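Local coordinates for protein lipoxygenase (Cyanothece sp., PDB 5EK8) that probably catalyses, with a non-heme iron, the insertion of molecular oxygen into polyunsaturated fatty acids, acting as a 9R-lipoxygenase, at residues F375-K380 / I485-E490; T434-D439 / V537-T542; S496-P501 / N532-V537. One frame throughout, in Å; residues are numbered along the deposited sequence.

Contact 1 (F375-K380 / I485-E490); sequences FRNLRK and IRRFSE
Asn377 lies against the backbone between Arg487 and Phe488, and its CA comes within 5.3 Å of the CA of Phe488. From the root outward, Asn377 CB rests 3.7 Å from Phe488 N, and CG lies over the carbonyl carbon of Arg487. At the tip the two branches part. OD1 turns to the aliphatic root of Arg487, 3.3 Å from its CB, while ND2 passes the Arg487 carbonyl without bonding to it and gives its hydrogens to Asp491 OD1 and Ala373 O. With CG anti to its own carbonyl carbon (chi1 -57°), the amide is laid across the side of the helix, almost perpendicular to the Arg487 guanidinium plane. That guanidinium is carried off by a bend in the Arg487 chain at chi2 (-59°), and NH1 forms a salt bridge to Glu490 OE1 at 3.1 Å; the same oxygen is also paired with Arg486 NE. Next along the chain, where the backbone has just left helical geometry, Leu378 splits its two methyls. CD2 touches Ile485 CD1 at 3.9 Å, and CD1 lies over one face of the Phe488 ring, displaced toward the rim. No hydrogen bond joins the two segments. The contact sets the C-terminal end of helix 337-377, the long helix that bears the iron ligands His359 and His364, against the side of helix 482-495. Leu378 also reaches helix 383-391, while Glu490 pairs with Lys66 in the N-terminal β region, probably the PLAT domain.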
loop_
_atom_site.group_PDB
_atom_site.type_symbol
_atom_site.label_atom_id
_atom_site.label_comp_id
_atom_site.label_asym_id
_atom_site.label_seq_id
_atom_site.Cartn_x
_atom_site.Cartn_y
_atom_site.Cartn_z
ATOM N N PHE A 375 11.194 -9.204 2.186
ATOM C CA PHE A 375 11.061 -10.281 3.157
ATOM C C PHE A 375 11.566 -11.600 2.590
ATOM O O PHE A 375 11.902 -12.517 3.337
ATOM C CB PHE A 375 9.607 -10.417 3.618
ATOM C CG PHE A 375 9.199 -9.379 4.626
ATOM C CD1 PHE A 375 9.487 -9.552 5.970
ATOM C CD2 PHE A 375 8.540 -8.226 4.231
ATOM C CE1 PHE A 375 9.120 -8.602 6.898
ATOM C CE2 PHE A 375 8.172 -7.273 5.157
ATOM C CZ PHE A 375 8.463 -7.462 6.491
ATOM N N ARG A 376 11.624 -11.691 1.266
ATOM C CA ARG A 376 12.151 -12.886 0.629
ATOM C C ARG A 376 13.659 -12.992 0.787
ATOM O O ARG A 376 14.179 -14.085 0.996
ATOM C CB ARG A 376 11.792 -12.916 -0.854
ATOM C CG ARG A 376 10.448 -13.537 -1.164
ATOM C CD ARG A 376 10.153 -13.463 -2.661
ATOM N NE ARG A 376 10.958 -14.409 -3.424
ATOM C CZ ARG A 376 10.513 -15.587 -3.844
ATOM N NH1 ARG A 376 9.269 -15.960 -3.583
ATOM N NH2 ARG A 376 11.308 -16.393 -4.533
ATOM N N ASN A 377 14.365 -11.867 0.692
ATOM C CA ASN A 377 15.820 -11.941 0.535
ATOM C C ASN A 377 16.682 -11.188 1.556
ATOM O O ASN A 377 17.905 -11.329 1.550
ATOM C CB ASN A 377 16.195 -11.457 -0.869
ATOM C CG ASN A 377 15.503 -12.252 -1.963
ATOM O OD1 ASN A 377 15.917 -13.362 -2.293
ATOM N ND2 ASN A 377 14.447 -11.683 -2.534
ATOM N N LEU A 378 16.065 -10.398 2.428
ATOM C CA LEU A 378 16.839 -9.586 3.367
ATOM C C LEU A 378 16.790 -10.130 4.793
ATOM O O LEU A 378 15.784 -9.979 5.486
ATOM C CB LEU A 378 16.349 -8.136 3.343
ATOM C CG LEU A 378 16.532 -7.422 2.004
ATOM C CD1 LEU A 378 16.104 -5.963 2.099
ATOM C CD2 LEU A 378 17.979 -7.540 1.530
ATOM N N ARG A 379 17.884 -10.753 5.225
ATOM C CA ARG A 379 17.977 -11.325 6.570
ATOM C C ARG A 379 19.211 -10.842 7.336
ATOM O O ARG A 379 19.094 -10.061 8.282
ATOM C CB ARG A 379 17.983 -12.852 6.495
ATOM C CG ARG A 379 16.602 -13.460 6.581
ATOM C CD ARG A 379 16.562 -14.865 6.023
ATOM N NE ARG A 379 15.436 -15.001 5.110
ATOM C CZ ARG A 379 15.554 -15.204 3.804
ATOM N NH1 ARG A 379 14.469 -15.303 3.053
ATOM N NH2 ARG A 379 16.753 -15.320 3.253
ATOM N N LYS A 380 20.390 -11.312 6.932
ATOM C CA LYS A 380 21.639 -10.917 7.584
ATOM C C LYS A 380 22.032 -9.473 7.272
ATOM O O LYS A 380 22.714 -8.819 8.066
ATOM C CB LYS A 380 22.777 -11.853 7.176
ATOM C CG LYS A 380 22.712 -13.229 7.811
ATOM C CD LYS A 380 24.083 -13.892 7.796
ATOM C CE LYS A 380 24.055 -15.256 8.467
ATOM N NZ LYS A 380 25.423 -15.818 8.624
ATOM N N ILE A 485 21.409 -8.353 -1.213
ATOM C CA ILE A 485 20.975 -7.224 -2.034
ATOM C C ILE A 485 20.817 -7.642 -3.489
ATOM O O ILE A 485 19.886 -7.205 -4.170
ATOM C CB ILE A 485 21.954 -6.041 -1.954
ATOM C CG1 ILE A 485 22.107 -5.579 -0.501
ATOM C CG2 ILE A 485 21.481 -4.902 -2.846
ATOM C CD1 ILE A 485 20.795 -5.232 0.184
ATOM N N ARG A 486 21.712 -8.504 -3.964
ATOM C CA ARG A 486 21.602 -8.981 -5.337
ATOM C C ARG A 486 20.346 -9.824 -5.540
ATOM O O ARG A 486 19.626 -9.634 -6.518
ATOM C CB ARG A 486 22.834 -9.786 -5.748
ATOM C CG ARG A 486 22.794 -10.214 -7.210
ATOM C CD ARG A 486 24.069 -10.901 -7.668
ATOM N NE ARG A 486 24.012 -11.193 -9.099
ATOM C CZ ARG A 486 25.042 -11.611 -9.826
ATOM N NH1 ARG A 486 26.231 -11.792 -9.267
ATOM N NH2 ARG A 486 24.881 -11.845 -11.120
ATOM N N ARG A 487 20.084 -10.757 -4.628
ATOM C CA ARG A 487 18.893 -11.602 -4.732
ATOM C C ARG A 487 17.619 -10.764 -4.661
ATOM O O ARG A 487 16.639 -11.033 -5.362
ATOM C CB ARG A 487 18.891 -12.667 -3.637
ATOM C CG ARG A 487 20.015 -13.673 -3.789
ATOM C CD ARG A 487 19.926 -14.392 -5.129
ATOM N NE ARG A 487 21.129 -15.166 -5.407
ATOM C CZ ARG A 487 22.157 -14.714 -6.118
ATOM N NH1 ARG A 487 22.120 -13.491 -6.628
ATOM N NH2 ARG A 487 23.218 -15.483 -6.321
ATOM N N PHE A 488 17.661 -9.747 -3.807
ATOM C CA PHE A 488 16.604 -8.749 -3.665
ATOM C C PHE A 488 16.318 -8.068 -5.008
ATOM O O PHE A 488 15.179 -8.063 -5.506
ATOM C CB PHE A 488 17.031 -7.733 -2.595
ATOM C CG PHE A 488 16.083 -6.581 -2.402
ATOM C CD1 PHE A 488 14.798 -6.784 -1.929
ATOM C CD2 PHE A 488 16.501 -5.284 -2.645
ATOM C CE1 PHE A 488 13.934 -5.712 -1.727
ATOM C CE2 PHE A 488 15.642 -4.209 -2.448
ATOM C CZ PHE A 488 14.357 -4.424 -1.986
ATOM N N SER A 489 17.375 -7.515 -5.595
ATOM C CA SER A 489 17.306 -6.861 -6.893
ATOM C C SER A 489 16.724 -7.787 -7.965
ATOM O O SER A 489 15.808 -7.412 -8.706
ATOM C CB SER A 489 18.702 -6.379 -7.301
ATOM O OG SER A 489 18.726 -5.916 -8.639
ATOM N N GLU A 490 17.260 -9.002 -8.030
ATOM C CA GLU A 490 16.851 -9.982 -9.027
ATOM C C GLU A 490 15.377 -10.337 -8.895
ATOM O O GLU A 490 14.671 -10.401 -9.890
ATOM C CB GLU A 490 17.710 -11.243 -8.922
ATOM C CG GLU A 490 19.146 -11.046 -9.381
ATOM C CD GLU A 490 19.998 -12.279 -9.180
ATOM O OE1 GLU A 490 21.234 -12.180 -9.339
ATOM O OE2 GLU A 490 19.434 -13.349 -8.863
#

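Contact 2 (T434-D439 / V537-T542); sequences TYDWKD and VIRPIT
The indole of Trp437 meets Arg539, Ile538 and Pro540 along its edge. Arg539 O and Ile538 CG2 both lie near the ring plane, as does Pro540 O beside CZ2, and NE1 donates to Arg539 O over 2.7 Å in a bent bond (134° at the hydrogen). Lys438 CB covers one face toward the rim; beyond the other side of the plane Ile541 CG1 approaches obliquely, 3.7 Å from Trp437 CZ2. The Arg539 guanidinium is met in its own plane by Asp436 OD2, in a salt bridge of 2.6 Å to NH1. Asp436 CG stands anti to its backbone N, which sends the carboxylate across to Arg539. The carboxylate is turned about 64° from the guanidinium, and NH1 arrives from above the carboxylate plane. From the opposite face of that plane Lys438 N reaches the same OD2 at 3.0 Å, closing an Asx turn that pins the loop at Asp436 and holds the carboxylate in place. The sister oxygen OD1 takes Arg539 N at 2.7 Å, nearly straight (168°), so the buried Asp436 grips both the main chain and the side chain of Arg539. The extended Arg539 chain also brings its CD 3.6 Å from Lys438 CD, while NE and NH2 bond to the carbonyls of Pro527 and Leu526. At the start of the two loops, Val537 CG2 and Ile538 CD1 both lie against Tyr435 O. The Tyr435 side chain packs on helix 337-377, about 10 Å from those of the iron ligands His359 and His364.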
loop_
_atom_site.group_PDB
_atom_site.type_symbol
_atom_site.label_atom_id
_atom_site.label_comp_id
_atom_site.label_asym_id
_atom_site.label_seq_id
_atom_site.Cartn_x
_atom_site.Cartn_y
_atom_site.Cartn_z
ATOM N N THR A 434 4.927 1.452 -15.315
ATOM C CA THR A 434 5.901 2.519 -15.547
ATOM C C THR A 434 6.635 2.977 -14.284
ATOM O O THR A 434 7.542 3.809 -14.360
ATOM C CB THR A 434 5.234 3.761 -16.166
ATOM O OG1 THR A 434 4.526 4.481 -15.147
ATOM C CG2 THR A 434 4.270 3.364 -17.267
ATOM N N TYR A 435 6.246 2.449 -13.127
ATOM C CA TYR A 435 6.805 2.915 -11.857
ATOM C C TYR A 435 8.134 2.257 -11.529
ATOM O O TYR A 435 8.205 1.042 -11.352
ATOM C CB TYR A 435 5.818 2.672 -10.711
ATOM C CG TYR A 435 4.590 3.556 -10.745
ATOM C CD1 TYR A 435 4.638 4.823 -11.308
ATOM C CD2 TYR A 435 3.381 3.120 -10.208
ATOM C CE1 TYR A 435 3.513 5.636 -11.338
ATOM C CE2 TYR A 435 2.245 3.930 -10.230
ATOM C CZ TYR A 435 2.322 5.184 -10.801
ATOM O OH TYR A 435 1.214 5.995 -10.842
ATOM N N ASP A 436 9.188 3.064 -11.449
ATOM C CA ASP A 436 10.506 2.570 -11.059
ATOM C C ASP A 436 11.126 3.481 -9.993
ATOM O O ASP A 436 10.672 4.606 -9.788
ATOM C CB ASP A 436 11.422 2.463 -12.286
ATOM C CG ASP A 436 12.797 1.914 -11.948
ATOM O OD1 ASP A 436 12.876 0.762 -11.472
ATOM O OD2 ASP A 436 13.795 2.640 -12.148
ATOM N N TRP A 437 12.162 2.990 -9.318
ATOM C CA TRP A 437 12.804 3.721 -8.231
ATOM C C TRP A 437 13.896 4.689 -8.688
ATOM O O TRP A 437 14.209 5.645 -7.980
ATOM C CB TRP A 437 13.406 2.734 -7.229
ATOM C CG TRP A 437 14.301 1.717 -7.875
ATOM C CD1 TRP A 437 13.944 0.478 -8.316
ATOM C CD2 TRP A 437 15.702 1.855 -8.159
ATOM N NE1 TRP A 437 15.032 -0.166 -8.850
ATOM C CE2 TRP A 437 16.123 0.659 -8.767
ATOM C CE3 TRP A 437 16.637 2.872 -7.953
ATOM C CZ2 TRP A 437 17.442 0.452 -9.178
ATOM C CZ3 TRP A 437 17.944 2.667 -8.367
ATOM C CH2 TRP A 437 18.334 1.465 -8.969
ATOM N N LYS A 438 14.470 4.447 -9.863
ATOM C CA LYS A 438 15.678 5.162 -10.279
ATOM C C LYS A 438 15.431 6.617 -10.661
ATOM O O LYS A 438 14.466 6.936 -11.358
ATOM C CB LYS A 438 16.356 4.437 -11.444
ATOM C CG LYS A 438 17.833 4.777 -11.569
ATOM C CD LYS A 438 18.529 3.953 -12.634
ATOM C CE LYS A 438 20.037 4.134 -12.563
ATOM N NZ LYS A 438 20.729 3.376 -13.639
ATOM N N ASP A 439 16.324 7.487 -10.184
ATOM C CA ASP A 439 16.291 8.925 -10.457
ATOM C C ASP A 439 14.973 9.592 -10.053
ATOM O O ASP A 439 14.683 10.718 -10.465
ATOM C CB ASP A 439 16.574 9.194 -11.939
ATOM C CG ASP A 439 18.063 9.182 -12.268
ATOM O OD1 ASP A 439 18.857 8.658 -11.455
ATOM O OD2 ASP A 439 18.437 9.698 -13.345
ATOM N N VAL A 537 9.885 -3.322 -15.855
ATOM C CA VAL A 537 9.659 -1.964 -15.368
ATOM C C VAL A 537 10.646 -1.579 -14.258
ATOM O O VAL A 537 11.138 -0.453 -14.235
ATOM C CB VAL A 537 8.198 -1.776 -14.870
ATOM C CG1 VAL A 537 7.841 -2.798 -13.814
ATOM C CG2 VAL A 537 7.986 -0.371 -14.340
ATOM N N ILE A 538 10.960 -2.505 -13.357
ATOM C CA ILE A 538 11.907 -2.195 -12.289
ATOM C C ILE A 538 13.354 -2.396 -12.745
ATOM O O ILE A 538 13.725 -3.461 -13.237
ATOM C CB ILE A 538 11.659 -3.046 -11.017
ATOM C CG1 ILE A 538 10.258 -2.796 -10.462
ATOM C CG2 ILE A 538 12.684 -2.711 -9.946
ATOM C CD1 ILE A 538 10.003 -1.367 -10.100
ATOM N N ARG A 539 14.165 -1.358 -12.572
ATOM C CA ARG A 539 15.583 -1.426 -12.892
ATOM C C ARG A 539 16.367 -2.131 -11.787
ATOM O O ARG A 539 16.051 -1.977 -10.606
ATOM C CB ARG A 539 16.133 -0.021 -13.127
ATOM C CG ARG A 539 15.499 0.684 -14.320
ATOM C CD ARG A 539 16.100 2.065 -14.527
ATOM N NE ARG A 539 15.551 2.739 -15.700
ATOM C CZ ARG A 539 14.464 3.501 -15.686
ATOM N NH1 ARG A 539 13.797 3.694 -14.554
ATOM N NH2 ARG A 539 14.042 4.072 -16.808
ATOM N N PRO A 540 17.392 -2.917 -12.168
ATOM C CA PRO A 540 18.210 -3.643 -11.187
ATOM C C PRO A 540 19.104 -2.737 -10.340
ATOM O O PRO A 540 19.739 -1.820 -10.859
ATOM C CB PRO A 540 19.061 -4.564 -12.062
ATOM C CG PRO A 540 19.142 -3.860 -13.369
ATOM C CD PRO A 540 17.816 -3.196 -13.552
ATOM N N ILE A 541 19.136 -3.005 -9.038
ATOM C CA ILE A 541 19.988 -2.282 -8.101
ATOM C C ILE A 541 21.437 -2.719 -8.278
ATOM O O ILE A 541 22.360 -1.903 -8.256
ATOM C CB ILE A 541 19.542 -2.527 -6.638
ATOM C CG1 ILE A 541 18.141 -1.950 -6.404
ATOM C CG2 ILE A 541 20.549 -1.946 -5.652
ATOM C CD1 ILE A 541 17.494 -2.415 -5.119
ATOM N N THR A 542 21.628 -4.019 -8.464
ATOM C CA THR A 542 22.963 -4.563 -8.626
ATOM C C THR A 542 22.933 -5.881 -9.399
ATOM O O THR A 542 21.899 -6.545 -9.482
ATOM C CB THR A 542 23.634 -4.778 -7.260
ATOM O OG1 THR A 542 24.997 -5.187 -7.449
ATOM C CG2 THR A 542 22.883 -5.832 -6.470
#

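Contact 3 (S496-P501 / N532-V537); sequences SMPYQP and NGKTKV
Lys536 curls back on itself to bring its NZ to Ser496 O, 3.0 Å away. Three successive bends (chi2 to chi4 all near -60°) fold the chain so that CE also lies against Met497 O, and NZ approaches Ser496 O from above the carbonyl plane. NZ bonds to Val493 O as well, so the ammonium sits among carbonyls where helix 482-495 ends, a place its charge would suit. This is the tight side of the contact. Here too Ser496 CB meets Val537 CG1 at 3.5 Å, and the same methyl touches Met497 CB. The backbones are joined by a single β bridge between Pro498 and Lys536: Val537 N donates to Met497 O over 3.0 Å, and Tyr499 N to Thr535 O. The bridge thus lays the loop after helix 482-495 across the outgoing end of the short hairpin of strands 530-531 and 534-535. On the looser, solvent side, Pro498 CB merely brushes Lys534 CD at 4.0 Å, and Thr535 CG2 lies equally far from Tyr499 CB. The Tyr499 ring, set anti to the backbone N (chi1 175°), runs away from the hairpin, and its hydroxyl bonds to Asp522.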
loop_
_atom_site.group_PDB
_atom_site.type_symbol
_atom_site.label_atom_id
_atom_site.label_comp_id
_atom_site.label_asym_id
_atom_site.label_seq_id
_atom_site.Cartn_x
_atom_site.Cartn_y
_atom_site.Cartn_z
ATOM N N SER A 496 8.646 -7.987 -11.558
ATOM C CA SER A 496 7.943 -6.748 -11.842
ATOM C C SER A 496 7.124 -6.912 -13.111
ATOM O O SER A 496 7.201 -7.946 -13.767
ATOM C CB SER A 496 8.927 -5.591 -11.973
ATOM O OG SER A 496 9.810 -5.774 -13.061
ATOM N N MET A 497 6.328 -5.903 -13.446
ATOM C CA MET A 497 5.574 -5.932 -14.689
ATOM C C MET A 497 6.507 -5.757 -15.870
ATOM O O MET A 497 7.602 -5.210 -15.730
ATOM C CB MET A 497 4.509 -4.836 -14.717
ATOM C CG MET A 497 3.458 -4.938 -13.623
ATOM S SD MET A 497 2.120 -3.748 -13.861
ATOM C CE MET A 497 1.156 -4.546 -15.143
ATOM N N PRO A 498 6.086 -6.236 -17.043
ATOM C CA PRO A 498 6.805 -5.822 -18.243
ATOM C C PRO A 498 6.600 -4.331 -18.476
ATOM O O PRO A 498 5.462 -3.869 -18.438
ATOM C CB PRO A 498 6.162 -6.664 -19.354
ATOM C CG PRO A 498 4.869 -7.157 -18.780
ATOM C CD PRO A 498 5.103 -7.295 -17.318
ATOM N N TYR A 499 7.685 -3.597 -18.705
ATOM C CA TYR A 499 7.608 -2.162 -18.956
ATOM C C TYR A 499 6.778 -1.819 -20.185
ATOM O O TYR A 499 6.868 -2.473 -21.226
ATOM C CB TYR A 499 9.010 -1.569 -19.106
ATOM C CG TYR A 499 9.023 -0.100 -19.482
ATOM C CD1 TYR A 499 8.533 0.873 -18.612
ATOM C CD2 TYR A 499 9.538 0.319 -20.700
ATOM C CE1 TYR A 499 8.551 2.226 -18.962
ATOM C CE2 TYR A 499 9.560 1.658 -21.051
ATOM C CZ TYR A 499 9.073 2.606 -20.184
ATOM O OH TYR A 499 9.107 3.928 -20.562
ATOM N N GLN A 500 5.968 -0.777 -20.037
ATOM C CA GLN A 500 5.110 -0.272 -21.098
ATOM C C GLN A 500 5.010 1.234 -20.948
ATOM O O GLN A 500 4.441 1.712 -19.977
ATOM C CB GLN A 500 3.722 -0.913 -21.032
ATOM C CG GLN A 500 2.713 -0.357 -22.031
ATOM C CD GLN A 500 1.297 -0.821 -21.737
ATOM O OE1 GLN A 500 0.718 -0.477 -20.702
ATOM N NE2 GLN A 500 0.734 -1.614 -22.644
ATOM N N PRO A 501 5.587 1.984 -21.898
ATOM C CA PRO A 501 5.579 3.447 -21.852
ATOM C C PRO A 501 4.179 3.971 -21.604
ATOM O O PRO A 501 3.224 3.407 -22.144
ATOM C CB PRO A 501 6.091 3.841 -23.235
ATOM C CG PRO A 501 7.018 2.737 -23.592
ATOM C CD PRO A 501 6.358 1.484 -23.051
ATOM N N ASN A 532 12.988 -12.845 -19.252
ATOM C CA ASN A 532 11.993 -13.686 -19.912
ATOM C C ASN A 532 11.540 -13.108 -21.260
ATOM O O ASN A 532 10.415 -13.340 -21.699
ATOM C CB ASN A 532 10.784 -13.897 -18.988
ATOM C CG ASN A 532 10.002 -15.160 -19.312
ATOM O OD1 ASN A 532 10.202 -15.784 -20.355
ATOM N ND2 ASN A 532 9.099 -15.538 -18.416
ATOM N N GLY A 533 12.411 -12.344 -21.910
ATOM C CA GLY A 533 12.109 -11.819 -23.229
ATOM C C GLY A 533 11.364 -10.494 -23.260
ATOM O O GLY A 533 11.026 -9.995 -24.329
ATOM N N LYS A 534 11.095 -9.920 -22.095
ATOM C CA LYS A 534 10.425 -8.626 -22.046
ATOM C C LYS A 534 11.247 -7.631 -21.234
ATOM O O LYS A 534 11.920 -8.002 -20.274
ATOM C CB LYS A 534 9.024 -8.759 -21.446
ATOM C CG LYS A 534 8.033 -9.551 -22.282
ATOM C CD LYS A 534 6.898 -10.077 -21.403
ATOM C CE LYS A 534 5.797 -10.748 -22.213
ATOM N NZ LYS A 534 4.908 -9.750 -22.863
ATOM N N THR A 535 11.198 -6.368 -21.630
ATOM C CA THR A 535 11.801 -5.308 -20.835
ATOM C C THR A 535 10.999 -5.096 -19.554
ATOM O O THR A 535 9.786 -4.895 -19.598
ATOM C CB THR A 535 11.873 -3.998 -21.622
ATOM O OG1 THR A 535 12.711 -4.183 -22.772
ATOM C CG2 THR A 535 12.428 -2.883 -20.748
ATOM N N LYS A 536 11.678 -5.147 -18.415
ATOM C CA LYS A 536 10.998 -5.068 -17.127
ATOM C C LYS A 536 10.965 -3.644 -16.565
ATOM O O LYS A 536 11.893 -2.859 -16.772
ATOM C CB LYS A 536 11.660 -6.022 -16.134
ATOM C CG LYS A 536 11.774 -7.450 -16.644
ATOM C CD LYS A 536 10.446 -7.973 -17.189
ATOM C CE LYS A 536 9.361 -8.014 -16.111
ATOM N NZ LYS A 536 9.690 -8.956 -15.010
ATOM N N VAL A 537 9.885 -3.322 -15.855
ATOM C CA VAL A 537 9.659 -1.964 -15.368
ATOM C C VAL A 537 10.646 -1.579 -14.258
ATOM O O VAL A 537 11.138 -0.453 -14.235
ATOM C CB VAL A 537 8.198 -1.776 -14.870
ATOM C CG1 VAL A 537 7.841 -2.798 -13.814
ATOM C CG2 VAL A 537 7.986 -0.371 -14.340
#

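Overall arrangement
Following the chain from the N terminus, the end of helix 337-377 opens contact 1, which closes on helix 482-495 after about a hundred residues, most of them helical. Inside that span, the loop after helix 421-432 opens contact 2, whose partner comes only after helix 482-495 has passed, so contacts 1 and 2 cross. Contact 3 closes a much shorter, helix-free loop and falls wholly within the span of contact 2. Val537 belongs to both, as the last residue of 532-537 and the first of 537-542. Contacts 1 and 2 meet at Ser489 OG and Ile541 N, 3.0 Å apart. Contact 1 joins two helices directly; contacts 2 and 3 set the loops after helices 421-432 and 482-495 against the chain running from strand 534-535 to helix 549-574.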